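Local structure of phosphotransferase system, HPr-related proteins (Thermoanaerobacter tengcongensis, 3LE1) at residues A[29-34]-A[67-72]; A[24-29]-A[43-48]. The protein probably serves as the general phosphocarrier HPr of the phosphoenolpyruvate-dependent sugar phosphotransferase system, passing on phosphate for the uptake of sugars. All blocks are in the same frame, centred on the assembly; numbering follows the deposited sequence.

In the fold
Both contacts lie on the link that leaves helix 16-26 and enters strand 32-37, and they share F29, with their centres about 11 Å apart. Contact 1 ties this link to the turn before helix 70-82; contact 2 ties it to the loop between strand 40-43 and helix 47-53. They are stitched together where K45 NZ probably donates to S31 O at 2.8 Å, and where A44 N probably donates to I33 O, also at 2.8 Å. In the HPr family the phosphorylated histidine sits at the N-terminal start of helix 16-26; both contacts lie at and beyond the opposite, C-terminal end. Cadmium is bound at the margin of contact 1, through E71.

Contact 1 of 2, residues A[29-34]-A[67-72]; sequences FSSQIW and GDDEEE. With CD (cadmium ion), chain C.
D69 reaches across to S30 and S31 with its carboxylate, and together with F29 and S31 it makes up most of this interface. The two oxygens divide the work. D69 OD2 takes the backbone N of S30 at 2.8 Å (N-H...O 163°), while D69 OD1 takes the N of S31 at 2.9 Å, each through its syn lone pair, so two successive amides clasp one carboxylate. S31 OG adds a third bond, to D69 OD1 at 2.6 Å, arriving almost in line with the C-O bond. Such a grip should fix the rotation of the carboxylate about CB-CG, and probably favours its charged form. Although D69 occupies the N-cap position of helix 70-82, its side chain faces the 29-31 link and makes no capping bond. The S31 hydroxyl is also wedged against the turn, with OG 3.0 Å from G67 CA. F29 covers the flank: its CB lies 3.4 Å from D69 OD2, the ring edge points at the carboxylate with the planes 76° apart, and CZ comes to 3.6 Å from E72 O. Outside this clasp, E70 OE1 accepts from G67 N and OE2 from M1 N, and E71 OE2 binds cadmium, which also carries two waters. F29 continues onto A73 and A76 of helix 70-82. Q32 opens strand 32-37 with a backbone bond to E66 of strand 60-66, and I33, next along, packs on A73 and L77.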
loop_
_atom_site.group_PDB
_atom_site.type_symbol
_atom_site.label_atom_id
_atom_site.label_comp_id
_atom_site.label_asym_id
_atom_site.label_seq_id
_atom_site.Cartn_x
_atom_site.Cartn_y
_atom_site.Cartn_z
ATOM N N PHE A 29 10.849 -4.788 -1.551
ATOM C CA PHE A 29 11.254 -4.363 -2.890
ATOM C C PHE A 29 12.182 -3.151 -2.894
ATOM O O PHE A 29 12.155 -2.328 -1.973
ATOM C CB PHE A 29 10.008 -4.108 -3.753
ATOM C CG PHE A 29 9.122 -5.318 -3.892
ATOM C CD1 PHE A 29 9.336 -6.220 -4.917
ATOM C CD2 PHE A 29 8.102 -5.570 -2.981
ATOM C CE1 PHE A 29 8.548 -7.340 -5.051
ATOM C CE2 PHE A 29 7.300 -6.701 -3.105
ATOM C CZ PHE A 29 7.523 -7.588 -4.145
ATOM N N SER A 30 13.015 -3.048 -3.925
ATOM C CA SER A 30 14.002 -1.965 -3.996
ATOM C C SER A 30 13.414 -0.645 -4.475
ATOM O O SER A 30 13.908 0.425 -4.139
ATOM C CB SER A 30 15.168 -2.350 -4.908
ATOM O OG SER A 30 14.699 -2.774 -6.173
ATOM N N SER A 31 12.377 -0.731 -5.298
ATOM C CA SER A 31 11.692 0.448 -5.802
ATOM C C SER A 31 11.290 1.416 -4.695
ATOM O O SER A 31 10.999 1.011 -3.567
ATOM C CB SER A 31 10.422 0.033 -6.539
ATOM O OG SER A 31 10.731 -0.555 -7.785
ATOM N N GLN A 32 11.226 2.694 -5.047
ATOM C CA GLN A 32 10.491 3.653 -4.253
ATOM C C GLN A 32 9.013 3.379 -4.478
ATOM O O GLN A 32 8.581 3.180 -5.613
ATOM C CB GLN A 32 10.838 5.067 -4.694
ATOM C CG GLN A 32 12.149 5.549 -4.139
ATOM C CD GLN A 32 12.329 7.019 -4.379
ATOM O OE1 GLN A 32 12.243 7.825 -3.452
ATOM N NE2 GLN A 32 12.547 7.387 -5.631
ATOM N N ILE A 33 8.245 3.336 -3.395
ATOM C CA ILE A 33 6.819 3.027 -3.477
ATOM C C ILE A 33 5.992 4.051 -2.706
ATOM O O ILE A 33 6.360 4.452 -1.599
ATOM C CB ILE A 33 6.482 1.620 -2.933
ATOM C CG1 ILE A 33 7.430 0.561 -3.497
ATOM C CG2 ILE A 33 5.038 1.261 -3.271
ATOM C CD1 ILE A 33 7.322 -0.758 -2.761
ATOM N N TRP A 34 4.872 4.454 -3.295
ATOM C CA TRP A 34 4.012 5.473 -2.710
ATOM C C TRP A 34 2.575 4.985 -2.592
ATOM O O TRP A 34 2.124 4.127 -3.360
ATOM C CB TRP A 34 4.038 6.743 -3.556
ATOM C CG TRP A 34 5.372 7.417 -3.661
ATOM C CD1 TRP A 34 5.872 8.383 -2.826
ATOM C CD2 TRP A 34 6.368 7.209 -4.675
ATOM N NE1 TRP A 34 7.112 8.781 -3.264
ATOM C CE2 TRP A 34 7.442 8.075 -4.392
ATOM C CE3 TRP A 34 6.451 6.381 -5.801
ATOM C CZ2 TRP A 34 8.589 8.129 -5.186
ATOM C CZ3 TRP A 34 7.596 6.435 -6.589
ATOM C CH2 TRP A 34 8.651 7.299 -6.271
ATOM N N GLY A 67 11.314 1.838 -9.879
ATOM C CA GLY A 67 12.535 1.109 -9.560
ATOM C C GLY A 67 12.676 -0.138 -10.408
ATOM O O GLY A 67 11.852 -0.376 -11.300
ATOM N N ASP A 68 13.706 -0.942 -10.157
ATOM C CA ASP A 68 13.954 -2.113 -11.011
ATOM C C ASP A 68 12.924 -3.229 -10.850
ATOM O O ASP A 68 12.836 -4.128 -11.692
ATOM C CB ASP A 68 15.384 -2.661 -10.866
ATOM C CG ASP A 68 15.634 -3.362 -9.535
ATOM O OD1 ASP A 68 14.668 -3.692 -8.815
ATOM O OD2 ASP A 68 16.818 -3.598 -9.203
ATOM N N ASP A 69 12.116 -3.136 -9.801
ATOM C CA ASP A 69 11.119 -4.160 -9.486
ATOM C C ASP A 69 9.728 -3.553 -9.298
ATOM O O ASP A 69 8.876 -4.136 -8.641
ATOM C CB ASP A 69 11.534 -4.999 -8.258
ATOM C CG ASP A 69 11.863 -4.158 -7.034
ATOM O OD1 ASP A 69 11.594 -2.938 -7.042
ATOM O OD2 ASP A 69 12.412 -4.720 -6.047
ATOM N N GLU A 70 9.506 -2.376 -9.877
ATOM C CA GLU A 70 8.291 -1.595 -9.626
ATOM C C GLU A 70 7.001 -2.365 -9.935
ATOM O O GLU A 70 5.996 -2.232 -9.230
ATOM C CB GLU A 70 8.334 -0.276 -10.426
ATOM C CG GLU A 70 8.430 -0.467 -11.940
ATOM C CD GLU A 70 8.667 0.836 -12.689
ATOM O OE1 GLU A 70 9.449 1.668 -12.192
ATOM O OE2 GLU A 70 8.083 1.026 -13.777
ATOM N N GLU A 71 7.026 -3.185 -10.982
ATOM C CA GLU A 71 5.822 -3.874 -11.430
ATOM C C GLU A 71 5.427 -4.941 -10.416
ATOM O O GLU A 71 4.250 -5.031 -10.002
ATOM C CB GLU A 71 6.022 -4.483 -12.816
ATOM C CG GLU A 71 6.331 -3.421 -13.870
ATOM C CD GLU A 71 6.736 -4.014 -15.204
ATOM O OE1 GLU A 71 6.900 -5.253 -15.292
ATOM O OE2 GLU A 71 6.901 -3.225 -16.157
ATOM N N GLU A 72 6.407 -5.715 -9.964
ATOM C CA GLU A 72 6.121 -6.813 -9.046
ATOM C C GLU A 72 5.944 -6.345 -7.598
ATOM O O GLU A 72 5.236 -6.990 -6.816
ATOM C CB GLU A 72 7.184 -7.900 -9.171
ATOM C CG GLU A 72 6.962 -8.688 -10.460
ATOM C CD GLU A 72 8.217 -9.357 -10.984
ATOM O OE1 GLU A 72 9.193 -8.642 -11.330
ATOM O OE2 GLU A 72 8.193 -10.605 -11.079
HETATM CD CD CD C . 8.090 -4.394 -17.712
HETATM O O HOH W 1 15.348 -0.554 -8.129
HETATM O O HOH W 2 6.980 -6.200 -18.754
HETATM O O HOH W 3 7.856 -2.284 -19.135
#

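Contact 2 of 2, residues A[24-29]-A[43-48]; sequences QTASKF and NAKSIM
F29 meets K45 through its backbone carbonyl, not its phenyl ring; the ring has A26 O in plane at its edge. The flat group across the way is the amide of N43, whose OD1 closes an Asx turn by accepting from K45 N at 2.8 Å, the donor standing well above the carbonyl plane. In the open-faced sandwich of HPr, this turn brings strand 40-43 round toward helix 47-53 and sends K45 along the C-terminal end of helix 16-26. Extended beyond CG, the lysine runs past S27, with K45 CG 3.7 Å from S27 OG, and past A26, with K45 CE 3.5 Å from A26 O. K45 NZ then bonds to F29 O at 2.8 Å, approaching 23° off the carbonyl plane. S31 O is a further acceptor, so the ammonium holds the link where it leaves the helix. The S27 hydroxyl, meanwhile, is bonded back to V23 O of helix 16-26. Alongside, A26 CB rests against A44 CB at 4.1 Å, and I33 touches both alanines. One water completes the bridge, accepting from K45 NZ and donating to S27 O, 3.1 Å from each.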
loop_
_atom_site.group_PDB
_atom_site.type_symbol
_atom_site.label_atom_id
_atom_site.label_comp_id
_atom_site.label_asym_id
_atom_site.label_seq_id
_atom_site.Cartn_x
_atom_site.Cartn_y
_atom_site.Cartn_z
ATOM N N GLN A 24 5.812 -3.968 5.536
ATOM C CA GLN A 24 6.636 -5.155 5.453
ATOM C C GLN A 24 6.766 -5.622 4.005
ATOM O O GLN A 24 7.857 -5.859 3.513
ATOM C CB GLN A 24 5.992 -6.253 6.303
ATOM N N THR A 25 5.634 -5.743 3.328
ATOM C CA THR A 25 5.624 -6.220 1.958
ATOM C C THR A 25 6.284 -5.201 1.029
ATOM O O THR A 25 7.127 -5.561 0.200
ATOM C CB THR A 25 4.187 -6.554 1.508
ATOM O OG1 THR A 25 3.674 -7.611 2.334
ATOM C CG2 THR A 25 4.147 -6.989 0.055
ATOM N N ALA A 26 5.917 -3.930 1.175
ATOM C CA ALA A 26 6.522 -2.874 0.363
ATOM C C ALA A 26 8.027 -2.889 0.538
ATOM O O ALA A 26 8.783 -2.711 -0.421
ATOM C CB ALA A 26 5.964 -1.510 0.749
ATOM N N SER A 27 8.461 -3.112 1.773
ATOM C CA SER A 27 9.879 -3.052 2.104
ATOM C C SER A 27 10.673 -4.231 1.529
ATOM O O SER A 27 11.892 -4.240 1.582
ATOM C CB SER A 27 10.072 -2.951 3.623
ATOM O OG SER A 27 9.547 -1.729 4.139
ATOM N N LYS A 28 9.985 -5.230 0.985
ATOM C CA LYS A 28 10.672 -6.338 0.320
ATOM C C LYS A 28 11.291 -5.922 -1.015
ATOM O O LYS A 28 12.156 -6.616 -1.550
ATOM C CB LYS A 28 9.720 -7.504 0.086
ATOM C CG LYS A 28 9.150 -8.089 1.352
ATOM C CD LYS A 28 8.704 -9.516 1.129
ATOM C CE LYS A 28 7.495 -9.580 0.233
ATOM N NZ LYS A 28 6.756 -10.846 0.490
ATOM N N PHE A 29 10.849 -4.788 -1.551
ATOM C CA PHE A 29 11.254 -4.363 -2.890
ATOM C C PHE A 29 12.182 -3.151 -2.894
ATOM O O PHE A 29 12.155 -2.328 -1.973
ATOM C CB PHE A 29 10.008 -4.108 -3.753
ATOM C CG PHE A 29 9.122 -5.318 -3.892
ATOM C CD1 PHE A 29 9.336 -6.220 -4.917
ATOM C CD2 PHE A 29 8.102 -5.570 -2.981
ATOM C CE1 PHE A 29 8.548 -7.340 -5.051
ATOM C CE2 PHE A 29 7.300 -6.701 -3.105
ATOM C CZ PHE A 29 7.523 -7.588 -4.145
ATOM N N ASN A 43 5.281 7.713 1.485
ATOM C CA ASN A 43 6.163 6.570 1.276
ATOM C C ASN A 43 5.521 5.312 1.866
ATOM O O ASN A 43 5.150 5.281 3.037
ATOM C CB ASN A 43 7.517 6.865 1.928
ATOM C CG ASN A 43 8.521 5.748 1.750
ATOM O OD1 ASN A 43 8.191 4.653 1.296
ATOM N ND2 ASN A 43 9.767 6.015 2.142
ATOM N N ALA A 44 5.363 4.275 1.047
ATOM C CA ALA A 44 4.687 3.056 1.495
ATOM C C ALA A 44 5.524 2.235 2.474
ATOM O O ALA A 44 5.009 1.328 3.135
ATOM C CB ALA A 44 4.299 2.195 0.296
ATOM N N LYS A 45 6.812 2.551 2.544
ATOM C CA LYS A 45 7.739 1.895 3.464
ATOM C C LYS A 45 7.791 2.632 4.807
ATOM O O LYS A 45 8.541 2.237 5.700
ATOM C CB LYS A 45 9.142 1.824 2.848
ATOM C CG LYS A 45 9.227 0.979 1.573
ATOM C CD LYS A 45 10.568 1.122 0.870
ATOM C CE LYS A 45 10.581 0.326 -0.434
ATOM N NZ LYS A 45 11.918 0.282 -1.067
ATOM N N SER A 46 6.996 3.695 4.946
ATOM C CA SER A 46 6.961 4.490 6.181
ATOM C C SER A 46 5.660 4.315 6.961
ATOM O O SER A 46 4.584 4.730 6.511
ATOM C CB SER A 46 7.206 5.977 5.888
ATOM O OG SER A 46 6.825 6.798 6.989
ATOM N N ILE A 47 5.775 3.703 8.137
ATOM C CA ILE A 47 4.629 3.458 9.002
ATOM C C ILE A 47 3.992 4.764 9.482
ATOM O O ILE A 47 2.778 4.861 9.576
ATOM C CB ILE A 47 5.010 2.576 10.216
ATOM C CG1 ILE A 47 3.749 2.014 10.884
ATOM C CG2 ILE A 47 5.852 3.368 11.206
ATOM C CD1 ILE A 47 2.808 1.314 9.922
ATOM N N MET A 48 4.807 5.772 9.782
ATOM C CA MET A 48 4.262 7.073 10.165
ATOM C C MET A 48 3.446 7.664 9.013
ATOM O O MET A 48 2.366 8.222 9.224
ATOM C CB MET A 48 5.377 8.034 10.588
ATOM C CG MET A 48 4.880 9.424 10.999
ATOM S SD MET A 48 6.215 10.570 11.415
ATOM C CE MET A 48 5.260 11.966 11.985
HETATM O O HOH W 4 13.074 -1.345 1.266
#